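Local coordinates for protein glycoside Hydrolase (Bacteroides uniformis, PDB 5T99) that probably cleaves galactosidic bonds in agarose-derived oligosaccharides as a family 2 glycoside hydrolase and binds D-galacto-isofagomine in its barrel pocket, at residues A[316-321]-A[328-333]; A[714-719]-A[804-809]; A[731-736]-A[788-793]; A[767-772]-A[782-787]; A[799-804]-A[815-820]. One frame throughout, in Å; residues are numbered along the deposited sequence.

Contact 1 lies in the TIM barrel domain, between a loop and the helix that follows it; the other four belong to the C-terminal beta domain. Contacts 3 and 5 are antiparallel strand pairings, one in each of two facing sheets, and contact 2 packs these sheets together without sharing a polar bond, meeting contact 5 at Ile-804. Contacts 1 and 3 are buried and meet through Arg-332 and Tyr-732; a salt bridge from Arg-328 to Asp-719 ties contact 1 to contact 2. Contacts 2, 4 and 5 are only partly buried. Contact 5 is apolar on its inner face and polar on its outer one; contact 4, a pair of loops, relies on asparagine amides and one aromatic ring.

Contact 1. Residues A[316-321]-A[328-333]; sequences HDNGPM and RADERK
Asn-318 spends both ends of its amide on one helix, accepting from Lys-333 and donating to Asp-330. The contact belongs to a beta-alpha loop of the TIM barrel, where the chain leaves strand 305-313 and reaches helix 327-339. Asn-318 ND2 gives an almost straight bond to Asp-330 OD1 (2.8 Å, 178°); the acceptor lies in the amide plane, yet the carboxylate is met from above its own plane. On the other branch Lys-333 NZ reaches Asn-318 OD1 at 2.8 Å from above the carbonyl plane. The lysine gets there by a bend at its third torsion (64°), which turns CE and NZ toward Asn-318 OD1. Ala-329 CB packs against the amide, 3.7 Å from Asn-318 ND2. A leucine in place of Asn-318 would probably cost Lys-333 NZ one acceptor and Asp-330 OD1 one donor and weaken the loop's hold on the helix, with a shared water as their remaining link. An Asx turn shapes the loop itself, Gly-319 N donating to Asp-317 OD1. Beyond Ala-329 stands Tyr-732 of the C-terminal domain. The water donates to His-316 O and to Asp-330 OD1 (2.7 Å) while accepting from Lys-333 NZ (2.8 Å).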
# COMPACT_ATOMS: atom_id res chain seq x y z
N HIS A 316 -0.30 3.68 4.31
CA HIS A 316 -0.34 4.31 3.00
C HIS A 316 0.84 5.20 2.66
O HIS A 316 1.09 5.43 1.48
CB HIS A 316 -1.64 5.08 2.79
CG HIS A 316 -1.76 6.33 3.61
ND1 HIS A 316 -1.98 6.32 4.97
CD2 HIS A 316 -1.71 7.63 3.24
CE1 HIS A 316 -2.05 7.56 5.41
NE2 HIS A 316 -1.89 8.37 4.38
N ASP A 317 1.57 5.70 3.66
CA ASP A 317 2.75 6.52 3.35
C ASP A 317 3.82 5.72 2.61
O ASP A 317 3.81 4.47 2.63
CB ASP A 317 3.33 7.21 4.61
CG ASP A 317 4.12 6.28 5.51
OD1 ASP A 317 5.20 5.79 5.09
OD2 ASP A 317 3.70 6.08 6.68
N ASN A 318 4.70 6.44 1.95
CA ASN A 318 5.93 5.86 1.39
C ASN A 318 7.17 6.57 1.94
O ASN A 318 8.06 6.95 1.18
CB ASN A 318 5.86 5.91 -0.14
CG ASN A 318 5.03 4.79 -0.71
OD1 ASN A 318 5.31 3.61 -0.48
ND2 ASN A 318 4.00 5.14 -1.47
N GLY A 319 7.21 6.75 3.26
CA GLY A 319 8.39 7.24 3.97
C GLY A 319 8.84 8.61 3.47
O GLY A 319 8.04 9.54 3.49
N PRO A 320 10.10 8.74 2.97
CA PRO A 320 10.58 10.02 2.44
C PRO A 320 9.70 10.68 1.40
O PRO A 320 9.73 11.90 1.26
CB PRO A 320 11.94 9.66 1.81
CG PRO A 320 12.38 8.43 2.52
CD PRO A 320 11.13 7.68 2.87
N MET A 321 8.94 9.88 0.65
CA MET A 321 7.99 10.41 -0.34
C MET A 321 6.68 10.90 0.27
O MET A 321 5.86 11.46 -0.45
CB MET A 321 7.69 9.36 -1.41
CG MET A 321 8.90 8.92 -2.24
SD MET A 321 9.65 10.24 -3.22
CE MET A 321 8.27 10.81 -4.22
N ARG A 328 5.38 4.65 -8.83
CA ARG A 328 6.66 3.94 -8.69
C ARG A 328 7.01 3.61 -7.25
O ARG A 328 7.47 2.49 -6.96
CB ARG A 328 7.81 4.70 -9.36
CG ARG A 328 9.20 4.04 -9.21
CD ARG A 328 9.26 2.57 -9.64
NE ARG A 328 10.47 1.91 -9.12
CZ ARG A 328 10.67 0.59 -9.06
NH1 ARG A 328 9.76 -0.29 -9.46
NH2 ARG A 328 11.82 0.14 -8.55
N ALA A 329 6.78 4.55 -6.33
CA ALA A 329 7.00 4.28 -4.90
C ALA A 329 6.22 3.06 -4.43
O ALA A 329 6.78 2.18 -3.77
CB ALA A 329 6.61 5.50 -4.06
N ASP A 330 4.93 3.00 -4.79
CA ASP A 330 4.07 1.85 -4.45
C ASP A 330 4.54 0.57 -5.14
O ASP A 330 4.63 -0.48 -4.50
CB ASP A 330 2.59 2.11 -4.78
CG ASP A 330 1.86 2.96 -3.73
OD1 ASP A 330 2.39 3.21 -2.65
OD2 ASP A 330 0.72 3.36 -4.00
N GLU A 331 4.85 0.65 -6.43
CA GLU A 331 5.33 -0.51 -7.18
C GLU A 331 6.56 -1.13 -6.52
O GLU A 331 6.62 -2.33 -6.30
CB GLU A 331 5.63 -0.13 -8.63
CG GLU A 331 5.90 -1.33 -9.53
CD GLU A 331 6.35 -0.95 -10.93
OE1 GLU A 331 7.16 -0.01 -11.09
OE2 GLU A 331 5.89 -1.61 -11.88
N ARG A 332 7.54 -0.28 -6.22
CA ARG A 332 8.77 -0.71 -5.53
C ARG A 332 8.46 -1.41 -4.21
O ARG A 332 8.96 -2.51 -3.94
CB ARG A 332 9.67 0.49 -5.29
CG ARG A 332 10.92 0.21 -4.48
CD ARG A 332 11.81 1.43 -4.45
NE ARG A 332 12.95 1.28 -3.57
CZ ARG A 332 13.01 1.62 -2.28
NH1 ARG A 332 11.96 2.14 -1.64
NH2 ARG A 332 14.15 1.44 -1.63
N LYS A 333 7.63 -0.76 -3.39
CA LYS A 333 7.19 -1.35 -2.12
C LYS A 333 6.57 -2.74 -2.31
O LYS A 333 6.95 -3.67 -1.64
CB LYS A 333 6.20 -0.41 -1.42
CG LYS A 333 5.79 -0.86 -0.03
CD LYS A 333 5.25 0.29 0.81
CE LYS A 333 3.97 0.87 0.24
NZ LYS A 333 3.51 2.03 1.06
O HOH W 1 1.24 3.05 -0.21

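Contact 2. Residues A[714-719]-A[804-809]; sequences IKLIPD and ITATSK
Leu-716 and Ile-714 reach across from strand 713-718 to Ala-806 on strand 800-807, so the contact spans the two sheets of a beta sandwich. The segment axes come within 8.1 Å and run roughly antiparallel, at 148°, too far apart for backbone pairing. The apolar contacts come first. Both methyls of Leu-716 meet Ala-806 CB from the same side, CD2 at 3.7 Å and CD1 at 4.0 Å. Ile-714 touches the same methyl more loosely through CG2. A second kind is apolar carbon on backbone and on a polar residue: Ile-714 CD1, at the end of an extended chain (chi2 168°), rests 3.5 Å from Ala-806 O and 3.6 Å from Ser-808 CB. The serine meets it with its carbon, while its OG is hydrogen-bonded to Leu-751 O on the neighbouring strand. Polar bonding lies around the pair: Ile-714 pairs through its backbone with Lys-812, and Ile-717 with Thr-734. Val-752 and Phe-754 flank Ala-806, while Ala-814 lies against Ile-714 and Leu-716. With apolar burial and van der Waals contact joining the two segments, shape rather than direction governs the fit: a short alanine on one sheet receives the longer branched chains of the other.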
# COMPACT_ATOMS: atom_id res chain seq x y z
N ILE A 714 32.26 6.02 -1.08
CA ILE A 714 30.82 5.94 -1.29
C ILE A 714 30.55 5.14 -2.57
O ILE A 714 31.20 5.39 -3.59
CB ILE A 714 30.18 7.35 -1.44
CG1 ILE A 714 30.63 8.29 -0.30
CG2 ILE A 714 28.65 7.23 -1.48
CD1 ILE A 714 30.29 9.75 -0.53
N LYS A 715 29.62 4.19 -2.51
CA LYS A 715 29.14 3.49 -3.71
C LYS A 715 27.67 3.83 -3.89
O LYS A 715 26.93 3.92 -2.91
CB LYS A 715 29.35 1.98 -3.61
CG LYS A 715 29.59 1.30 -4.96
CD LYS A 715 29.39 -0.22 -4.89
CE LYS A 715 29.49 -0.90 -6.26
NZ LYS A 715 30.86 -1.39 -6.60
N LEU A 716 27.25 4.05 -5.14
CA LEU A 716 25.86 4.38 -5.48
C LEU A 716 25.26 3.27 -6.33
O LEU A 716 25.85 2.89 -7.34
CB LEU A 716 25.77 5.70 -6.26
CG LEU A 716 26.30 6.95 -5.55
CD1 LEU A 716 26.31 8.13 -6.50
CD2 LEU A 716 25.48 7.28 -4.31
N ILE A 717 24.10 2.76 -5.93
CA ILE A 717 23.41 1.68 -6.66
C ILE A 717 21.95 2.06 -6.97
O ILE A 717 21.07 1.87 -6.13
CB ILE A 717 23.50 0.32 -5.92
CG1 ILE A 717 24.94 0.07 -5.47
CG2 ILE A 717 23.00 -0.81 -6.82
CD1 ILE A 717 25.17 -1.30 -4.86
N PRO A 718 21.70 2.60 -8.18
CA PRO A 718 20.32 2.84 -8.60
C PRO A 718 19.58 1.53 -8.81
O PRO A 718 20.15 0.58 -9.36
CB PRO A 718 20.48 3.58 -9.94
CG PRO A 718 21.90 4.06 -9.97
CD PRO A 718 22.66 3.03 -9.21
N ASP A 719 18.33 1.46 -8.35
CA ASP A 719 17.50 0.28 -8.61
C ASP A 719 17.10 0.21 -10.09
O ASP A 719 17.01 -0.87 -10.64
CB ASP A 719 16.27 0.21 -7.67
CG ASP A 719 15.27 1.35 -7.87
OD1 ASP A 719 15.61 2.41 -8.43
OD2 ASP A 719 14.12 1.17 -7.41
N ILE A 804 24.23 12.31 -11.07
CA ILE A 804 24.22 12.37 -9.62
C ILE A 804 25.66 12.41 -9.11
O ILE A 804 26.53 11.71 -9.64
CB ILE A 804 23.53 11.12 -9.00
CG1 ILE A 804 22.23 10.76 -9.74
CG2 ILE A 804 23.29 11.32 -7.51
CD1 ILE A 804 21.25 11.89 -9.96
N THR A 805 25.89 13.21 -8.07
CA THR A 805 27.17 13.26 -7.37
C THR A 805 26.91 13.16 -5.87
O THR A 805 26.11 13.91 -5.33
CB THR A 805 27.93 14.56 -7.72
OG1 THR A 805 28.24 14.56 -9.12
CG2 THR A 805 29.22 14.69 -6.92
N ALA A 806 27.58 12.21 -5.22
CA ALA A 806 27.46 12.01 -3.77
C ALA A 806 28.83 12.19 -3.13
O ALA A 806 29.79 11.50 -3.50
CB ALA A 806 26.91 10.63 -3.46
N THR A 807 28.91 13.12 -2.18
CA THR A 807 30.14 13.50 -1.50
C THR A 807 29.94 13.35 -0.00
O THR A 807 28.80 13.36 0.48
CB THR A 807 30.52 14.96 -1.79
OG1 THR A 807 29.52 15.84 -1.26
CG2 THR A 807 30.64 15.21 -3.28
N SER A 808 31.05 13.24 0.71
CA SER A 808 31.05 13.09 2.17
C SER A 808 32.46 13.41 2.66
O SER A 808 33.44 12.97 2.06
CB SER A 808 30.64 11.66 2.55
OG SER A 808 30.49 11.50 3.96
N LYS A 809 32.57 14.20 3.73
CA LYS A 809 33.87 14.64 4.24
C LYS A 809 34.82 13.46 4.53
O LYS A 809 34.52 12.60 5.36
CB LYS A 809 33.71 15.55 5.46
CG LYS A 809 33.29 16.96 5.07
CD LYS A 809 32.69 17.76 6.22
CE LYS A 809 32.23 19.14 5.75
NZ LYS A 809 31.21 19.75 6.66

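Contact 3. Residues A[731-736]-A[788-793]; sequences SYITVR and CMLIVQ
Tyr-732 and Ile-791 form the tight part of this antiparallel pairing, their side chains lying side by side and pointing the same way. Ile-791 CD1 comes within 3.5 Å of Tyr-732 CE1, while CG2 of the same isoleucine sits over one face of the ring. Met-789, bent at chi2 and chi3, brings its sulfur to the ring edge: SD is 5.5 Å from the Tyr-732 centroid, a Met-aromatic contact. The barrel domain packs on this cluster, its Arg-332 making a cation-pi contact with the tyrosine. A serine in place of Tyr-732 would probably deprive Arg-332 of its aromatic partner and open a gap beside Ile-791. On the opposite face, turned to strand 800-807, Val-735 CB lies close to Cys-788 SG (3.6 Å), but Ile-733 CD1 keeps 4.2 Å from Val-792 CG2. More open is Thr-734, partly exposed, which offers little beyond its OG1, 3.6 Å from Met-789 CE. Six backbone bonds tie the strands; Ile-733 N to Leu-790 O (2.8 Å) is nearly collinear with the carbonyl. Paired central strands with one face toward a second sheet are characteristic of a beta sandwich, whose other face here docks on the barrel.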
# COMPACT_ATOMS: atom_id res chain seq x y z
N SER A 731 14.08 7.11 -9.49
CA SER A 731 15.12 6.11 -9.26
C SER A 731 15.46 6.14 -7.78
O SER A 731 15.65 7.21 -7.21
CB SER A 731 16.37 6.38 -10.10
OG SER A 731 17.24 5.23 -10.08
N TYR A 732 15.49 4.97 -7.16
CA TYR A 732 15.91 4.79 -5.77
C TYR A 732 17.37 4.32 -5.75
O TYR A 732 17.67 3.16 -6.05
CB TYR A 732 15.02 3.75 -5.06
CG TYR A 732 13.68 4.28 -4.62
CD1 TYR A 732 13.44 4.62 -3.28
CD2 TYR A 732 12.64 4.45 -5.53
CE1 TYR A 732 12.20 5.10 -2.87
CE2 TYR A 732 11.40 4.92 -5.12
CZ TYR A 732 11.18 5.25 -3.80
OH TYR A 732 9.94 5.72 -3.42
N ILE A 733 18.27 5.23 -5.37
CA ILE A 733 19.71 4.97 -5.39
C ILE A 733 20.20 4.65 -3.98
O ILE A 733 20.29 5.53 -3.14
CB ILE A 733 20.48 6.16 -6.01
CG1 ILE A 733 20.00 6.40 -7.46
CG2 ILE A 733 21.98 5.91 -5.99
CD1 ILE A 733 20.31 7.78 -8.00
N THR A 734 20.49 3.37 -3.74
CA THR A 734 21.10 2.94 -2.49
C THR A 734 22.47 3.58 -2.35
O THR A 734 23.24 3.64 -3.32
CB THR A 734 21.26 1.41 -2.41
OG1 THR A 734 19.98 0.78 -2.55
CG2 THR A 734 21.90 0.98 -1.08
N VAL A 735 22.78 4.05 -1.14
CA VAL A 735 24.04 4.72 -0.84
C VAL A 735 24.76 3.92 0.22
O VAL A 735 24.27 3.81 1.34
CB VAL A 735 23.81 6.16 -0.33
CG1 VAL A 735 25.15 6.87 -0.09
CG2 VAL A 735 22.93 6.95 -1.31
N ARG A 736 25.92 3.37 -0.13
CA ARG A 736 26.71 2.52 0.75
C ARG A 736 27.96 3.26 1.22
O ARG A 736 28.58 3.99 0.44
CB ARG A 736 27.13 1.24 0.01
CG ARG A 736 26.00 0.26 -0.20
CD ARG A 736 26.38 -0.79 -1.23
NE ARG A 736 27.59 -1.54 -0.86
CZ ARG A 736 27.64 -2.57 -0.01
NH1 ARG A 736 26.54 -2.99 0.63
NH2 ARG A 736 28.80 -3.18 0.22
N CYS A 788 22.23 4.67 3.31
CA CYS A 788 21.12 5.59 3.20
C CYS A 788 20.60 5.52 1.76
O CYS A 788 21.02 4.64 0.99
CB CYS A 788 21.54 7.00 3.66
SG CYS A 788 22.75 7.86 2.65
N MET A 789 19.65 6.38 1.40
CA MET A 789 18.90 6.19 0.17
C MET A 789 18.57 7.54 -0.43
O MET A 789 17.94 8.37 0.22
CB MET A 789 17.60 5.43 0.47
CG MET A 789 16.69 5.18 -0.73
SD MET A 789 17.33 3.98 -1.91
CE MET A 789 17.32 2.50 -0.90
N LEU A 790 19.01 7.74 -1.67
CA LEU A 790 18.75 8.95 -2.43
C LEU A 790 17.62 8.66 -3.41
O LEU A 790 17.62 7.62 -4.06
CB LEU A 790 20.01 9.37 -3.20
CG LEU A 790 19.84 10.55 -4.17
CD1 LEU A 790 19.54 11.82 -3.39
CD2 LEU A 790 21.07 10.74 -5.04
N ILE A 791 16.68 9.60 -3.53
CA ILE A 791 15.57 9.44 -4.47
C ILE A 791 15.60 10.59 -5.47
O ILE A 791 15.49 11.74 -5.09
CB ILE A 791 14.21 9.36 -3.74
CG1 ILE A 791 14.23 8.25 -2.68
CG2 ILE A 791 13.08 9.09 -4.73
CD1 ILE A 791 13.06 8.27 -1.71
N VAL A 792 15.74 10.27 -6.75
CA VAL A 792 15.66 11.29 -7.79
C VAL A 792 14.41 11.07 -8.64
O VAL A 792 13.81 10.02 -8.59
CB VAL A 792 16.94 11.39 -8.66
CG1 VAL A 792 18.14 11.69 -7.77
CG2 VAL A 792 17.18 10.13 -9.50
N GLN A 793 14.03 12.11 -9.38
CA GLN A 793 12.79 12.15 -10.14
C GLN A 793 13.01 12.83 -11.48
O GLN A 793 13.72 13.82 -11.55
CB GLN A 793 11.73 12.92 -9.37
CG GLN A 793 10.34 12.86 -9.97
CD GLN A 793 9.28 13.35 -9.02
OE1 GLN A 793 8.39 12.60 -8.60
NE2 GLN A 793 9.36 14.62 -8.66

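Contact 4. Residues A[767-772]-A[782-787]; sequences NGNAAT and KAFSGM
The Phe-784 ring is sandwiched: Asn-769 covers one face and Ser-785 OG lies over the other, both offset toward the rim. Asn-769 CB makes the CH-pi contact, 4.1 Å from the Phe-784 centroid and 21° off the ring normal. Its amide continues the stack, turned only 11° from the ring plane, with CG 3.8 Å from Phe-784 CD1. A chi1 of -176° carries CG anti to the backbone N, out over the ring, and chi2 turns the amide flat to it. The amide of Asn-767 is steeper to the ring and works by hydrogen bonding: ND2 donates to Lys-782 O at 2.8 Å, the acceptor near the amide plane but the donor above the carbonyl plane. Its other end, OD1, takes the backbone N of Asn-769 in an Asx turn (3.2 Å) and also a bond from Arg-781. A second Asx turn follows, Ala-771 N to Asn-769 OD1, an oxygen that Gln-519 binds as well. Arg-502 links the loops by donating to both Asn-767 O and Phe-784 O. Phe-784 to Met-787 form a type I' beta turn, closed by Met-787 N to Phe-784 O (3.0 Å), with the reciprocal Phe-784 N to Met-787 O at 2.7 Å. Consecutive Asx turns thus pack on a type I' turn where the chain passes from strand 780-782 in one sheet of the sandwich to strand 787-793 in the other.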
# COMPACT_ATOMS: atom_id res chain seq x y z
N ASN A 767 17.04 7.04 5.42
CA ASN A 767 17.98 6.03 5.93
C ASN A 767 17.40 4.89 6.81
O ASN A 767 18.17 4.04 7.28
CB ASN A 767 19.17 6.72 6.63
CG ASN A 767 18.75 7.58 7.82
OD1 ASN A 767 17.61 7.55 8.27
ND2 ASN A 767 19.69 8.36 8.33
N GLY A 768 16.08 4.87 7.04
CA GLY A 768 15.45 3.87 7.89
C GLY A 768 15.63 4.04 9.39
O GLY A 768 15.29 3.14 10.17
N ASN A 769 16.15 5.20 9.80
CA ASN A 769 16.36 5.52 11.21
C ASN A 769 15.10 6.17 11.73
O ASN A 769 14.70 7.22 11.25
CB ASN A 769 17.55 6.47 11.41
CG ASN A 769 17.84 6.75 12.89
OD1 ASN A 769 17.27 6.13 13.80
ND2 ASN A 769 18.74 7.67 13.13
N ALA A 770 14.51 5.52 12.72
CA ALA A 770 13.24 5.96 13.28
C ALA A 770 13.41 7.17 14.19
O ALA A 770 12.49 7.97 14.29
CB ALA A 770 12.61 4.82 14.06
N ALA A 771 14.57 7.29 14.83
CA ALA A 771 14.79 8.30 15.86
C ALA A 771 15.70 9.45 15.40
O ALA A 771 16.55 9.90 16.15
CB ALA A 771 15.34 7.63 17.11
N THR A 772 15.50 9.93 14.19
CA THR A 772 16.20 11.12 13.71
C THR A 772 15.18 12.17 13.32
O THR A 772 14.01 11.86 13.11
CB THR A 772 17.14 10.82 12.51
OG1 THR A 772 17.69 12.04 12.01
CG2 THR A 772 16.40 10.12 11.36
N LYS A 782 22.49 11.33 6.50
CA LYS A 782 23.45 10.48 7.18
C LYS A 782 23.16 9.04 6.87
O LYS A 782 21.99 8.64 6.77
CB LYS A 782 23.37 10.68 8.69
CG LYS A 782 23.77 12.07 9.17
CD LYS A 782 23.48 12.25 10.65
CE LYS A 782 24.53 11.57 11.51
NZ LYS A 782 23.94 11.01 12.76
N ALA A 783 24.22 8.25 6.75
CA ALA A 783 24.07 6.80 6.69
C ALA A 783 23.53 6.32 8.03
O ALA A 783 23.72 6.98 9.05
CB ALA A 783 25.38 6.12 6.37
N PHE A 784 22.81 5.20 7.98
CA PHE A 784 22.40 4.46 9.17
C PHE A 784 22.76 3.01 8.90
O PHE A 784 22.44 2.48 7.84
CB PHE A 784 20.90 4.62 9.44
CG PHE A 784 20.43 3.91 10.68
CD1 PHE A 784 20.74 4.40 11.95
CD2 PHE A 784 19.66 2.74 10.60
CE1 PHE A 784 20.32 3.75 13.09
CE2 PHE A 784 19.23 2.08 11.74
CZ PHE A 784 19.56 2.59 13.00
N SER A 785 23.44 2.39 9.86
CA SER A 785 23.95 1.03 9.71
C SER A 785 24.56 0.74 8.33
O SER A 785 24.27 -0.28 7.71
CB SER A 785 22.86 0.02 10.08
OG SER A 785 22.49 0.17 11.44
N GLY A 786 25.40 1.68 7.87
CA GLY A 786 26.14 1.55 6.62
C GLY A 786 25.51 2.19 5.39
O GLY A 786 26.21 2.38 4.38
N MET A 787 24.22 2.52 5.45
CA MET A 787 23.49 2.88 4.24
C MET A 787 22.51 4.02 4.42
O MET A 787 22.04 4.31 5.53
CB MET A 787 22.73 1.67 3.69
CG MET A 787 23.60 0.67 2.93
SD MET A 787 22.68 -0.71 2.20
CE MET A 787 22.59 -1.85 3.58

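Contact 5. Residues A[799-804]-A[815-820]; sequences QGKMNI and KTTINV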
# COMPACT_ATOMS: atom_id res chain seq x y z
N GLN A 799 14.09 14.48 -21.76
CA GLN A 799 14.89 13.27 -21.96
C GLN A 799 16.37 13.59 -21.82
O GLN A 799 16.76 14.75 -21.89
CB GLN A 799 14.64 12.67 -23.34
CG GLN A 799 13.17 12.44 -23.67
CD GLN A 799 12.99 11.61 -24.93
OE1 GLN A 799 13.06 10.37 -24.89
NE2 GLN A 799 12.74 12.28 -26.05
N GLY A 800 17.18 12.55 -21.61
CA GLY A 800 18.64 12.67 -21.53
C GLY A 800 19.21 12.14 -20.23
O GLY A 800 18.56 11.35 -19.53
N LYS A 801 20.43 12.58 -19.91
CA LYS A 801 21.14 12.12 -18.72
C LYS A 801 20.76 12.93 -17.48
O LYS A 801 20.59 14.16 -17.55
CB LYS A 801 22.65 12.22 -18.90
CG LYS A 801 23.24 11.53 -20.12
CD LYS A 801 24.76 11.64 -20.09
CE LYS A 801 25.38 11.57 -21.48
NZ LYS A 801 25.07 10.27 -22.15
N MET A 802 20.63 12.25 -16.36
CA MET A 802 20.53 12.89 -15.06
C MET A 802 21.78 12.43 -14.32
O MET A 802 21.98 11.23 -14.13
CB MET A 802 19.27 12.43 -14.35
CG MET A 802 19.15 12.95 -12.92
SD MET A 802 17.64 12.56 -12.02
CE MET A 802 16.77 11.39 -13.08
N ASN A 803 22.61 13.40 -13.91
CA ASN A 803 23.93 13.11 -13.32
C ASN A 803 23.93 13.36 -11.84
O ASN A 803 23.68 14.48 -11.40
CB ASN A 803 25.00 13.96 -13.99
CG ASN A 803 25.03 13.77 -15.49
OD1 ASN A 803 24.88 14.73 -16.25
ND2 ASN A 803 25.19 12.52 -15.93
N ILE A 804 24.23 12.31 -11.07
CA ILE A 804 24.22 12.37 -9.62
C ILE A 804 25.66 12.41 -9.11
O ILE A 804 26.53 11.71 -9.64
CB ILE A 804 23.53 11.12 -9.00
CG1 ILE A 804 22.23 10.76 -9.74
CG2 ILE A 804 23.29 11.32 -7.51
CD1 ILE A 804 21.25 11.89 -9.96
N LYS A 815 29.78 8.92 -8.32
CA LYS A 815 28.92 9.44 -9.38
C LYS A 815 28.13 8.31 -10.03
O LYS A 815 28.57 7.16 -10.06
CB LYS A 815 29.73 10.17 -10.45
CG LYS A 815 30.36 11.47 -9.98
CD LYS A 815 31.48 11.93 -10.91
CE LYS A 815 32.17 13.19 -10.40
NZ LYS A 815 31.30 14.40 -10.49
N THR A 816 26.96 8.65 -10.55
CA THR A 816 26.20 7.71 -11.38
C THR A 816 25.26 8.50 -12.27
O THR A 816 24.88 9.63 -11.93
CB THR A 816 25.42 6.66 -10.53
OG1 THR A 816 24.96 5.59 -11.36
CG2 THR A 816 24.25 7.28 -9.79
N THR A 817 24.91 7.91 -13.41
CA THR A 817 23.98 8.52 -14.35
C THR A 817 22.68 7.73 -14.43
O THR A 817 22.69 6.50 -14.50
CB THR A 817 24.59 8.65 -15.76
OG1 THR A 817 25.81 9.40 -15.69
CG2 THR A 817 23.63 9.39 -16.71
N ILE A 818 21.57 8.46 -14.43
CA ILE A 818 20.26 7.89 -14.68
C ILE A 818 19.80 8.43 -16.04
O ILE A 818 19.81 9.65 -16.26
CB ILE A 818 19.24 8.26 -13.57
CG1 ILE A 818 19.76 7.87 -12.19
CG2 ILE A 818 17.90 7.59 -13.83
CD1 ILE A 818 20.08 6.40 -11.98
N ASN A 819 19.42 7.52 -16.93
CA ASN A 819 18.90 7.89 -18.25
C ASN A 819 17.38 8.03 -18.22
O ASN A 819 16.69 7.20 -17.62
CB ASN A 819 19.36 6.89 -19.31
CG ASN A 819 20.80 7.12 -19.74
OD1 ASN A 819 21.09 8.11 -20.40
ND2 ASN A 819 21.69 6.23 -19.36
N VAL A 820 16.88 9.07 -18.86
CA VAL A 820 15.47 9.44 -18.81
C VAL A 820 14.94 9.43 -20.25
O VAL A 820 15.49 10.13 -21.12
CB VAL A 820 15.30 10.82 -18.13
CG1 VAL A 820 13.83 11.22 -18.04
CG2 VAL A 820 15.95 10.80 -16.75
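Met-802 runs inward from strand 800-807 alongside Ile-818 of the partner strand. Its CB starts 3.4 Å from Ile-818 O, the acceptor of its own backbone N. CG extends the chain away from the backbone (chi1 174°, chi2 176°), and SD then reaches Val-792 of the facing sheet. CE turns back toward the partner strand, where the methyl lies 3.8 Å from Val-820 CG2 and 4.0 Å from Ile-818 CB. On this inner face Ile-804 and Thr-816 also lie side by side, the threonine methyl CG2 4.0 Å from Ile-804 CB. The outer face is more polar: Asn-803 ND2 donates weakly to Thr-817 OG1 (3.2 Å, 130°), and Lys-801 lays its CB against Thr-817 CG2. Six backbone bonds, two in each of three hydrogen-bonded pairs, join the strands; Ile-804 N meets Thr-816 O at 2.9 Å almost end-on to the carbonyl. Gly-800 has a backbone conformation in which a CB would collide with the carbonyl oxygen of Gln-799. The two strands form a beta hairpin within one sheet of the sandwich: strand 751-758 flanks 800-807, strand 722-724 flanks 814-821, and Val-792, Leu-790 and Pro-718 of the other sheet cover the inner face.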